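Phosphate transporter (Thermotoga maritima MSB8, PDB 6L85) probably imports phosphate across the membrane by coupling its uptake to sodium ions, as a bacterial relative of the human SLC20 carriers. Local coordinates at residues L10-N21 / L87-T98; I64-V74 / V111-V122. All blocks are in the same frame, centred on the assembly; numbering follows the deposited sequence.

Contact 1: L10-N21 / L87-T98. With NA (sodium ion), chain Q.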
loop_
_atom_site.group_PDB
_atom_site.type_symbol
_atom_site.label_atom_id
_atom_site.label_comp_id
_atom_site.label_asym_id
_atom_site.label_seq_id
_atom_site.Cartn_x
_atom_site.Cartn_y
_atom_site.Cartn_z
ATOM N N LEU B 10 25.894 5.908 11.631
ATOM C CA LEU B 10 25.602 5.119 12.821
ATOM C C LEU B 10 24.145 4.661 12.848
ATOM O O LEU B 10 23.853 3.511 13.206
ATOM C CB LEU B 10 25.955 5.937 14.065
ATOM C CG LEU B 10 27.464 6.117 14.293
ATOM C CD1 LEU B 10 27.766 7.006 15.512
ATOM C CD2 LEU B 10 28.122 4.750 14.443
ATOM N N GLY B 11 23.212 5.544 12.471
ATOM C CA GLY B 11 21.820 5.143 12.391
ATOM C C GLY B 11 21.606 4.084 11.329
ATOM O O GLY B 11 20.821 3.148 11.517
ATOM N N PHE B 12 22.347 4.176 10.225
ATOM C CA PHE B 12 22.228 3.141 9.208
ATOM C C PHE B 12 22.708 1.802 9.745
ATOM O O PHE B 12 22.076 0.771 9.517
ATOM C CB PHE B 12 23.013 3.519 7.952
ATOM C CG PHE B 12 22.938 2.475 6.905
ATOM C CD1 PHE B 12 21.890 2.470 5.994
ATOM C CD2 PHE B 12 23.865 1.447 6.876
ATOM C CE1 PHE B 12 21.799 1.473 5.051
ATOM C CE2 PHE B 12 23.774 0.447 5.939
ATOM C CZ PHE B 12 22.739 0.456 5.026
ATOM N N ILE B 13 23.848 1.794 10.439
ATOM C CA ILE B 13 24.372 0.538 10.977
ATOM C C ILE B 13 23.403 -0.062 12.000
ATOM O O ILE B 13 23.134 -1.270 12.001
ATOM C CB ILE B 13 25.771 0.779 11.572
ATOM C CG1 ILE B 13 26.755 1.128 10.447
ATOM C CG2 ILE B 13 26.225 -0.424 12.395
ATOM C CD1 ILE B 13 28.167 1.439 10.950
ATOM N N MET B 14 22.861 0.772 12.884
ATOM C CA MET B 14 21.873 0.287 13.834
ATOM C C MET B 14 20.659 -0.313 13.121
ATOM O O MET B 14 20.183 -1.394 13.486
ATOM C CB MET B 14 21.461 1.430 14.755
ATOM C CG MET B 14 20.394 1.070 15.724
ATOM S SD MET B 14 21.015 0.006 17.047
ATOM C CE MET B 14 19.477 -0.431 17.832
ATOM N N ALA B 15 20.132 0.393 12.104
ATOM C CA ALA B 15 18.958 -0.090 11.374
ATOM C C ALA B 15 19.254 -1.411 10.667
ATOM O O ALA B 15 18.433 -2.348 10.687
ATOM C CB ALA B 15 18.512 0.984 10.373
ATOM N N PHE B 16 20.427 -1.493 10.030
ATOM C CA PHE B 16 20.892 -2.730 9.412
ATOM C C PHE B 16 20.893 -3.881 10.417
ATOM O O PHE B 16 20.423 -4.989 10.115
ATOM C CB PHE B 16 22.292 -2.493 8.837
ATOM C CG PHE B 16 22.815 -3.634 8.019
ATOM C CD1 PHE B 16 23.419 -4.718 8.627
ATOM C CD2 PHE B 16 22.697 -3.623 6.636
ATOM C CE1 PHE B 16 23.892 -5.783 7.884
ATOM C CE2 PHE B 16 23.175 -4.682 5.881
ATOM C CZ PHE B 16 23.767 -5.770 6.515
ATOM N N SER B 17 21.399 -3.623 11.637
ATOM C CA SER B 17 21.473 -4.677 12.651
ATOM C C SER B 17 20.084 -5.114 13.101
ATOM O O SER B 17 19.852 -6.311 13.347
ATOM C CB SER B 17 22.341 -4.201 13.832
ATOM O OG SER B 17 21.617 -3.458 14.803
ATOM N N ILE B 18 19.134 -4.174 13.166
ATOM C CA ILE B 18 17.745 -4.534 13.480
ATOM C C ILE B 18 17.170 -5.475 12.414
ATOM O O ILE B 18 16.578 -6.520 12.730
ATOM C CB ILE B 18 16.884 -3.263 13.621
ATOM C CG1 ILE B 18 17.329 -2.424 14.819
ATOM C CG2 ILE B 18 15.409 -3.609 13.701
ATOM C CD1 ILE B 18 16.741 -1.006 14.846
ATOM N N GLY B 19 17.285 -5.089 11.136
ATOM C CA GLY B 19 16.762 -5.944 10.079
ATOM C C GLY B 19 17.364 -7.337 10.130
ATOM O O GLY B 19 16.643 -8.346 10.064
ATOM N N ALA B 20 18.689 -7.402 10.335
ATOM C CA ALA B 20 19.403 -8.673 10.386
ATOM C C ALA B 20 18.896 -9.561 11.514
ATOM O O ALA B 20 18.656 -10.763 11.311
ATOM C CB ALA B 20 20.901 -8.415 10.549
ATOM N N ASN B 21 18.729 -8.994 12.723
ATOM C CA ASN B 21 18.339 -9.836 13.851
ATOM C C ASN B 21 16.866 -10.197 13.840
ATOM O O ASN B 21 16.491 -11.263 14.346
ATOM C CB ASN B 21 18.646 -9.158 15.196
ATOM C CG ASN B 21 18.790 -10.172 16.333
ATOM O OD1 ASN B 21 17.842 -10.436 17.102
ATOM N ND2 ASN B 21 19.973 -10.772 16.418
ATOM N N LEU B 87 23.619 4.514 19.901
ATOM C CA LEU B 87 23.594 3.813 18.611
ATOM C C LEU B 87 24.809 2.905 18.465
ATOM O O LEU B 87 24.677 1.729 18.107
ATOM C CB LEU B 87 23.538 4.811 17.439
ATOM C CG LEU B 87 22.220 5.530 17.080
ATOM C CD1 LEU B 87 22.460 6.637 16.066
ATOM C CD2 LEU B 87 21.120 4.579 16.558
ATOM N N ILE B 88 26.007 3.437 18.747
ATOM C CA ILE B 88 27.233 2.638 18.674
ATOM C C ILE B 88 27.111 1.385 19.538
ATOM O O ILE B 88 27.372 0.261 19.083
ATOM C CB ILE B 88 28.450 3.476 19.112
ATOM C CG1 ILE B 88 28.730 4.606 18.121
ATOM C CG2 ILE B 88 29.684 2.582 19.261
ATOM C CD1 ILE B 88 30.073 5.309 18.350
ATOM N N ALA B 89 26.695 1.562 20.802
ATOM C CA ALA B 89 26.722 0.460 21.762
ATOM C C ALA B 89 25.699 -0.608 21.412
ATOM O O ALA B 89 25.998 -1.817 21.450
ATOM C CB ALA B 89 26.475 0.983 23.192
ATOM N N ALA B 90 24.466 -0.177 21.114
ATOM C CA ALA B 90 23.417 -1.118 20.756
ATOM C C ALA B 90 23.778 -1.865 19.478
ATOM O O ALA B 90 23.659 -3.091 19.424
ATOM C CB ALA B 90 22.076 -0.397 20.610
ATOM N N SER B 91 24.230 -1.147 18.447
ATOM C CA SER B 91 24.621 -1.800 17.199
ATOM C C SER B 91 25.655 -2.876 17.454
ATOM O O SER B 91 25.568 -3.981 16.905
ATOM C CB SER B 91 25.200 -0.775 16.224
ATOM O OG SER B 91 24.192 0.099 15.790
ATOM N N PHE B 92 26.669 -2.544 18.265
ATOM C CA PHE B 92 27.728 -3.495 18.570
ATOM C C PHE B 92 27.155 -4.781 19.144
ATOM O O PHE B 92 27.448 -5.886 18.654
ATOM C CB PHE B 92 28.725 -2.874 19.555
ATOM C CG PHE B 92 29.837 -3.795 19.921
ATOM C CD1 PHE B 92 30.889 -3.999 19.044
ATOM C CD2 PHE B 92 29.802 -4.510 21.104
ATOM C CE1 PHE B 92 31.911 -4.877 19.352
ATOM C CE2 PHE B 92 30.830 -5.396 21.423
ATOM C CZ PHE B 92 31.883 -5.571 20.553
ATOM N N TRP B 93 26.331 -4.663 20.186
ATOM C CA TRP B 93 25.846 -5.896 20.808
ATOM C C TRP B 93 24.848 -6.638 19.912
ATOM O O TRP B 93 24.842 -7.880 19.887
ATOM C CB TRP B 93 25.276 -5.597 22.195
ATOM C CG TRP B 93 26.407 -5.319 23.107
ATOM C CD1 TRP B 93 26.795 -4.097 23.599
ATOM C CD2 TRP B 93 27.374 -6.263 23.570
ATOM N NE1 TRP B 93 27.923 -4.236 24.365
ATOM C CE2 TRP B 93 28.302 -5.553 24.367
ATOM C CE3 TRP B 93 27.538 -7.646 23.407
ATOM C CZ2 TRP B 93 29.373 -6.179 25.004
ATOM C CZ3 TRP B 93 28.608 -8.265 24.031
ATOM C CH2 TRP B 93 29.509 -7.531 24.825
ATOM N N ILE B 94 24.003 -5.911 19.164
ATOM C CA ILE B 94 23.082 -6.580 18.244
ATOM C C ILE B 94 23.870 -7.386 17.222
ATOM O O ILE B 94 23.527 -8.526 16.913
ATOM C CB ILE B 94 22.147 -5.583 17.525
ATOM C CG1 ILE B 94 21.346 -4.673 18.477
ATOM C CG2 ILE B 94 21.200 -6.355 16.596
ATOM C CD1 ILE B 94 20.456 -5.418 19.387
ATOM N N LEU B 95 24.931 -6.798 16.671
ATOM C CA LEU B 95 25.697 -7.479 15.635
ATOM C C LEU B 95 26.452 -8.683 16.194
ATOM O O LEU B 95 26.561 -9.709 15.514
ATOM C CB LEU B 95 26.654 -6.497 14.964
ATOM C CG LEU B 95 25.957 -5.491 14.028
ATOM C CD1 LEU B 95 26.917 -4.453 13.497
ATOM C CD2 LEU B 95 25.267 -6.212 12.890
ATOM N N ILE B 96 26.977 -8.586 17.425
ATOM C CA ILE B 96 27.614 -9.749 18.050
ATOM C C ILE B 96 26.606 -10.888 18.163
ATOM O O ILE B 96 26.844 -12.025 17.705
ATOM C CB ILE B 96 28.187 -9.367 19.431
ATOM C CG1 ILE B 96 29.465 -8.541 19.295
ATOM C CG2 ILE B 96 28.433 -10.599 20.292
ATOM C CD1 ILE B 96 30.451 -9.106 18.320
ATOM N N ALA B 97 25.441 -10.585 18.736
ATOM C CA ALA B 97 24.419 -11.612 18.884
ATOM C C ALA B 97 24.025 -12.190 17.528
ATOM O O ALA B 97 23.920 -13.413 17.372
ATOM C CB ALA B 97 23.200 -11.047 19.611
ATOM N N THR B 98 23.797 -11.326 16.534
ATOM C CA THR B 98 23.413 -11.820 15.218
ATOM C C THR B 98 24.485 -12.745 14.667
ATOM O O THR B 98 24.178 -13.830 14.157
ATOM C CB THR B 98 23.162 -10.657 14.249
ATOM O OG1 THR B 98 22.080 -9.851 14.726
ATOM C CG2 THR B 98 22.813 -11.184 12.833
HETATM NA NA NA Q . 15.383 -9.952 17.798
HETATM O O HOH W 1 14.990 -11.931 16.535
#
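Asn21 and Thr98 make the hydrogen bond that joins helix 2-32 to helix 76-99 here. Asn21 ND2 donates to Thr98 OG1 over 2.9 Å, nearly straight at 172°. The acceptor lies close to the amide plane. With CG anti to the backbone N (chi1 -157°), the amide is placed between two partners: ND2 faces Thr98, and OD1 binds a sodium ion at 2.6 Å. Asp22, Val104, Thr347 and a water complete that site. The same water donates to Asn21 O. ND2 also bonds to Tyr102 O, so both ends of the amide are held and its flip is fixed.

Thr98 is the second shell of the metal site. Its OG1 is positioned by its own bond to Ile94 O, 2.9 Å away and above the carbonyl plane. A phosphate ion is bound near Asn21, consistent with the coupling of sodium and phosphate in this transporter family. The axes of segments 10-21 and 87-98 run in the same general direction, at 30°, 8.9 Å apart at closest approach. They form a roughly parallel helix pair in this all-helical transporter, packed at the small Ser17 and Ser91.

Further along, Ser17 faces helix 76-99. Its OG turns back to Met14 O, and Ile94 CG2 rests 3.4 Å from Ser17 OG. Leu95 CD2 covers Ser17 CB. Ser91 probably allows the close approach at Met14, with Met14 CA 4.8 Å from Ser91 CA. Its OG bonds to Leu87 O and sits against Met14 CB. The Met14 chain is bent, which lays SD 3.7 Å from Ala90 CB. Leu87 crosses Met14 at about a right angle, CD2 against CB. Beyond it, both methyls of Leu10 flank Ile88 CG1. Helix 260-275 backs Met14 and Leu87, while helix 106-121 meets Ala90 and Ile94.

Contact 2: I64-V74 / V111-V122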
loop_
_atom_site.group_PDB
_atom_site.type_symbol
_atom_site.label_atom_id
_atom_site.label_comp_id
_atom_site.label_asym_id
_atom_site.label_seq_id
_atom_site.Cartn_x
_atom_site.Cartn_y
_atom_site.Cartn_z
ATOM N N ILE B 64 11.296 7.200 22.034
ATOM C CA ILE B 64 12.744 7.039 22.141
ATOM C C ILE B 64 13.420 8.401 22.313
ATOM O O ILE B 64 14.406 8.531 23.051
ATOM C CB ILE B 64 13.303 6.271 20.925
ATOM C CG1 ILE B 64 12.729 4.851 20.893
ATOM C CG2 ILE B 64 14.838 6.236 20.942
ATOM C CD1 ILE B 64 13.017 4.014 22.126
ATOM N N VAL B 65 12.899 9.442 21.652
ATOM C CA VAL B 65 13.573 10.735 21.745
ATOM C C VAL B 65 13.421 11.339 23.152
ATOM O O VAL B 65 14.394 11.853 23.718
ATOM C CB VAL B 65 13.084 11.693 20.641
ATOM C CG1 VAL B 65 13.513 13.123 20.944
ATOM C CG2 VAL B 65 13.665 11.269 19.277
ATOM N N LYS B 66 12.231 11.269 23.764
ATOM C CA LYS B 66 12.132 11.912 25.077
ATOM C C LYS B 66 11.503 11.061 26.183
ATOM O O LYS B 66 11.057 11.617 27.192
ATOM C CB LYS B 66 11.378 13.239 24.965
ATOM C CG LYS B 66 9.982 13.136 24.400
ATOM C CD LYS B 66 9.301 14.503 24.464
ATOM C CE LYS B 66 10.295 15.629 24.175
ATOM N NZ LYS B 66 9.828 16.948 24.694
ATOM N N GLY B 67 11.514 9.737 26.075
ATOM C CA GLY B 67 10.866 8.923 27.096
ATOM C C GLY B 67 11.824 8.159 27.988
ATOM O O GLY B 67 11.409 7.561 28.988
ATOM N N ILE B 68 13.114 8.180 27.650
ATOM C CA ILE B 68 14.146 7.474 28.411
ATOM C C ILE B 68 15.065 8.453 29.127
ATOM O O ILE B 68 15.234 8.381 30.345
ATOM C CB ILE B 68 14.958 6.522 27.504
ATOM C CG1 ILE B 68 14.042 5.813 26.514
ATOM C CG2 ILE B 68 15.765 5.524 28.353
ATOM C CD1 ILE B 68 14.811 5.101 25.429
ATOM N N VAL B 69 15.709 9.335 28.380
ATOM C CA VAL B 69 16.544 10.380 28.954
ATOM C C VAL B 69 15.653 11.553 29.324
ATOM O O VAL B 69 14.687 11.861 28.615
ATOM C CB VAL B 69 17.649 10.793 27.963
ATOM C CG1 VAL B 69 18.526 11.890 28.537
ATOM C CG2 VAL B 69 18.493 9.591 27.603
ATOM N N GLU B 70 15.935 12.176 30.468
ATOM C CA GLU B 70 15.227 13.385 30.877
ATOM C C GLU B 70 15.837 14.539 30.087
ATOM O O GLU B 70 16.863 15.107 30.476
ATOM C CB GLU B 70 15.328 13.600 32.385
ATOM C CG GLU B 70 14.261 14.525 32.939
ATOM C CD GLU B 70 12.860 14.009 32.708
ATOM O OE1 GLU B 70 12.435 13.095 33.452
ATOM O OE2 GLU B 70 12.186 14.514 31.780
ATOM N N VAL B 71 15.191 14.881 28.970
ATOM C CA VAL B 71 15.791 15.764 27.972
ATOM C C VAL B 71 16.071 17.153 28.554
ATOM O O VAL B 71 17.146 17.724 28.338
ATOM C CB VAL B 71 14.884 15.797 26.722
ATOM C CG1 VAL B 71 15.051 17.079 25.924
ATOM C CG2 VAL B 71 15.152 14.541 25.840
ATOM N N GLU B 72 15.148 17.691 29.351
ATOM C CA GLU B 72 15.360 19.007 29.955
ATOM C C GLU B 72 16.523 19.072 30.946
ATOM O O GLU B 72 16.861 20.174 31.380
ATOM C CB GLU B 72 14.086 19.477 30.656
ATOM C CG GLU B 72 12.927 19.720 29.711
ATOM C CD GLU B 72 11.585 19.687 30.423
ATOM O OE1 GLU B 72 10.621 19.117 29.860
ATOM O OE2 GLU B 72 11.497 20.233 31.548
ATOM N N LYS B 73 17.150 17.950 31.313
ATOM C CA LYS B 73 18.271 17.988 32.255
ATOM C C LYS B 73 19.615 17.809 31.586
ATOM O O LYS B 73 20.645 17.898 32.262
ATOM C CB LYS B 73 18.145 16.904 33.332
ATOM C CG LYS B 73 16.739 16.657 33.808
ATOM C CD LYS B 73 16.475 17.281 35.148
ATOM C CE LYS B 73 15.042 17.003 35.567
ATOM N NZ LYS B 73 14.662 17.817 36.762
ATOM N N VAL B 74 19.629 17.521 30.296
ATOM C CA VAL B 74 20.856 17.369 29.540
ATOM C C VAL B 74 20.994 18.569 28.615
ATOM O O VAL B 74 20.003 19.054 28.057
ATOM C CB VAL B 74 20.845 16.043 28.754
ATOM C CG1 VAL B 74 22.234 15.717 28.242
ATOM C CG2 VAL B 74 20.343 14.940 29.642
ATOM N N VAL B 111 17.240 1.135 24.378
ATOM C CA VAL B 111 16.791 1.815 25.595
ATOM C C VAL B 111 17.874 1.748 26.670
ATOM O O VAL B 111 18.154 2.742 27.353
ATOM C CB VAL B 111 15.454 1.229 26.086
ATOM C CG1 VAL B 111 15.122 1.720 27.520
ATOM C CG2 VAL B 111 14.333 1.595 25.122
ATOM N N GLY B 112 18.531 0.594 26.799
ATOM C CA GLY B 112 19.687 0.503 27.669
ATOM C C GLY B 112 20.776 1.481 27.287
ATOM O O GLY B 112 21.371 2.130 28.153
ATOM N N GLY B 113 21.060 1.600 25.987
ATOM C CA GLY B 113 22.051 2.573 25.551
ATOM C C GLY B 113 21.723 3.983 26.019
ATOM O O GLY B 113 22.581 4.697 26.554
ATOM N N MET B 114 20.465 4.392 25.836
ATOM C CA MET B 114 20.058 5.751 26.180
ATOM C C MET B 114 20.088 5.959 27.694
ATOM O O MET B 114 20.516 7.012 28.182
ATOM C CB MET B 114 18.655 6.039 25.617
ATOM C CG MET B 114 18.550 6.010 24.072
ATOM S SD MET B 114 19.397 7.431 23.366
ATOM C CE MET B 114 18.198 8.695 23.812
ATOM N N MET B 115 19.617 4.966 28.446
ATOM C CA MET B 115 19.675 5.023 29.898
ATOM C C MET B 115 21.114 5.174 30.385
ATOM O O MET B 115 21.397 5.989 31.274
ATOM C CB MET B 115 19.037 3.760 30.462
ATOM C CG MET B 115 18.278 3.950 31.746
ATOM S SD MET B 115 18.071 2.349 32.553
ATOM C CE MET B 115 19.741 1.702 32.415
ATOM N N GLY B 116 22.032 4.399 29.809
ATOM C CA GLY B 116 23.423 4.488 30.206
ATOM C C GLY B 116 23.992 5.871 29.979
ATOM O O GLY B 116 24.649 6.443 30.864
ATOM N N PHE B 117 23.742 6.432 28.789
ATOM C CA PHE B 117 24.154 7.812 28.544
ATOM C C PHE B 117 23.576 8.750 29.601
ATOM O O PHE B 117 24.299 9.563 30.186
ATOM C CB PHE B 117 23.721 8.278 27.153
ATOM C CG PHE B 117 23.362 9.734 27.110
ATOM C CD1 PHE B 117 24.338 10.705 27.278
ATOM C CD2 PHE B 117 22.038 10.130 26.967
ATOM C CE1 PHE B 117 24.013 12.046 27.276
ATOM C CE2 PHE B 117 21.704 11.471 26.959
ATOM C CZ PHE B 117 22.700 12.435 27.113
ATOM N N GLY B 118 22.264 8.666 29.842
ATOM C CA GLY B 118 21.630 9.586 30.777
ATOM C C GLY B 118 22.208 9.495 32.178
ATOM O O GLY B 118 22.348 10.508 32.867
ATOM N N LEU B 119 22.546 8.276 32.618
ATOM C CA LEU B 119 23.097 8.079 33.957
ATOM C C LEU B 119 24.504 8.645 34.066
ATOM O O LEU B 119 24.856 9.251 35.083
ATOM C CB LEU B 119 23.093 6.592 34.325
ATOM C CG LEU B 119 21.682 6.021 34.438
ATOM C CD1 LEU B 119 21.698 4.504 34.343
ATOM C CD2 LEU B 119 20.974 6.505 35.718
ATOM N N VAL B 120 25.328 8.458 33.038
ATOM C CA VAL B 120 26.687 8.981 33.131
ATOM C C VAL B 120 26.710 10.495 32.974
ATOM O O VAL B 120 27.576 11.174 33.542
ATOM C CB VAL B 120 27.590 8.285 32.100
ATOM C CG1 VAL B 120 28.802 9.145 31.758
ATOM C CG2 VAL B 120 28.061 7.009 32.681
ATOM N N ALA B 121 25.769 11.059 32.220
ATOM C CA ALA B 121 25.825 12.495 31.976
ATOM C C ALA B 121 25.251 13.280 33.146
ATOM O O ALA B 121 25.779 14.333 33.515
ATOM C CB ALA B 121 25.086 12.843 30.679
ATOM N N VAL B 122 24.173 12.785 33.744
ATOM C CA VAL B 122 23.457 13.550 34.758
ATOM C C VAL B 122 23.188 12.758 36.031
ATOM O O VAL B 122 22.964 13.362 37.095
ATOM C CB VAL B 122 22.138 14.090 34.147
ATOM C CG1 VAL B 122 21.197 14.666 35.187
ATOM C CG2 VAL B 122 22.451 15.148 33.116
#
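Val69 CG1 stands anti to the backbone N (chi1 180°), and this turns both methyls to Phe117. CG1 meets CE2 of the ring at 3.6 Å, and CG2 lies near CD2. Val69 CG2 also packs on Met114 O. Val74 has a similar torsion (-166°), which sends its CG1 to the ring edge, 3.5 Å from Phe117 CZ and near the ring plane. The two valines thus touch different parts of one ring. A leucine in place of Phe117 would probably leave the methyls of Val69 and Val74 without their shared ring and open a gap between them.

Ile68 fits between Val111 and Met114. Its CD1 reaches Val111 CG2 at 3.6 Å and also Met114 CB. Met114 CE lies 3.9 Å from Val69 CG2. Gly118 has no side chain, and Val69 CG2 sits 4.5 Å from Gly118 CA. At the far end Val122 CG2 packs against Lys73 O at 3.4 Å. No hydrogen bond crosses the contact.

The segment 64-74 carries the chain from helix 58-66 through a loop and a short 3-10 turn toward helix 76-99. It packs along one side of helix 106-121. Tyr393 of helix 368-400 meets Phe117 edge-to-face, helix 129-162 borders Val111, and helix 260-275 touches Ile64.

Both contacts are largely buried, but contact 1 lies nearer the centre of the chain, about 14 Å from it against 22 Å for contact 2. Contact 1 pairs two long helices and ends in a polar, sodium-binding site. Contact 2 sets a loop and short turn on a helix by mostly apolar contacts, with no hydrogen bond across, and its margin reaches the surface at Lys73. The segments alternate along the chain. The loop of 64-74 leads into helix 76-99, which precedes helix 106-121. That last helix touches Ala90 and Ile94, so it borders contact 1 and forms one side of contact 2. Their centres are about 19 Å apart; their nearest atoms, about 5 Å apart, do not touch.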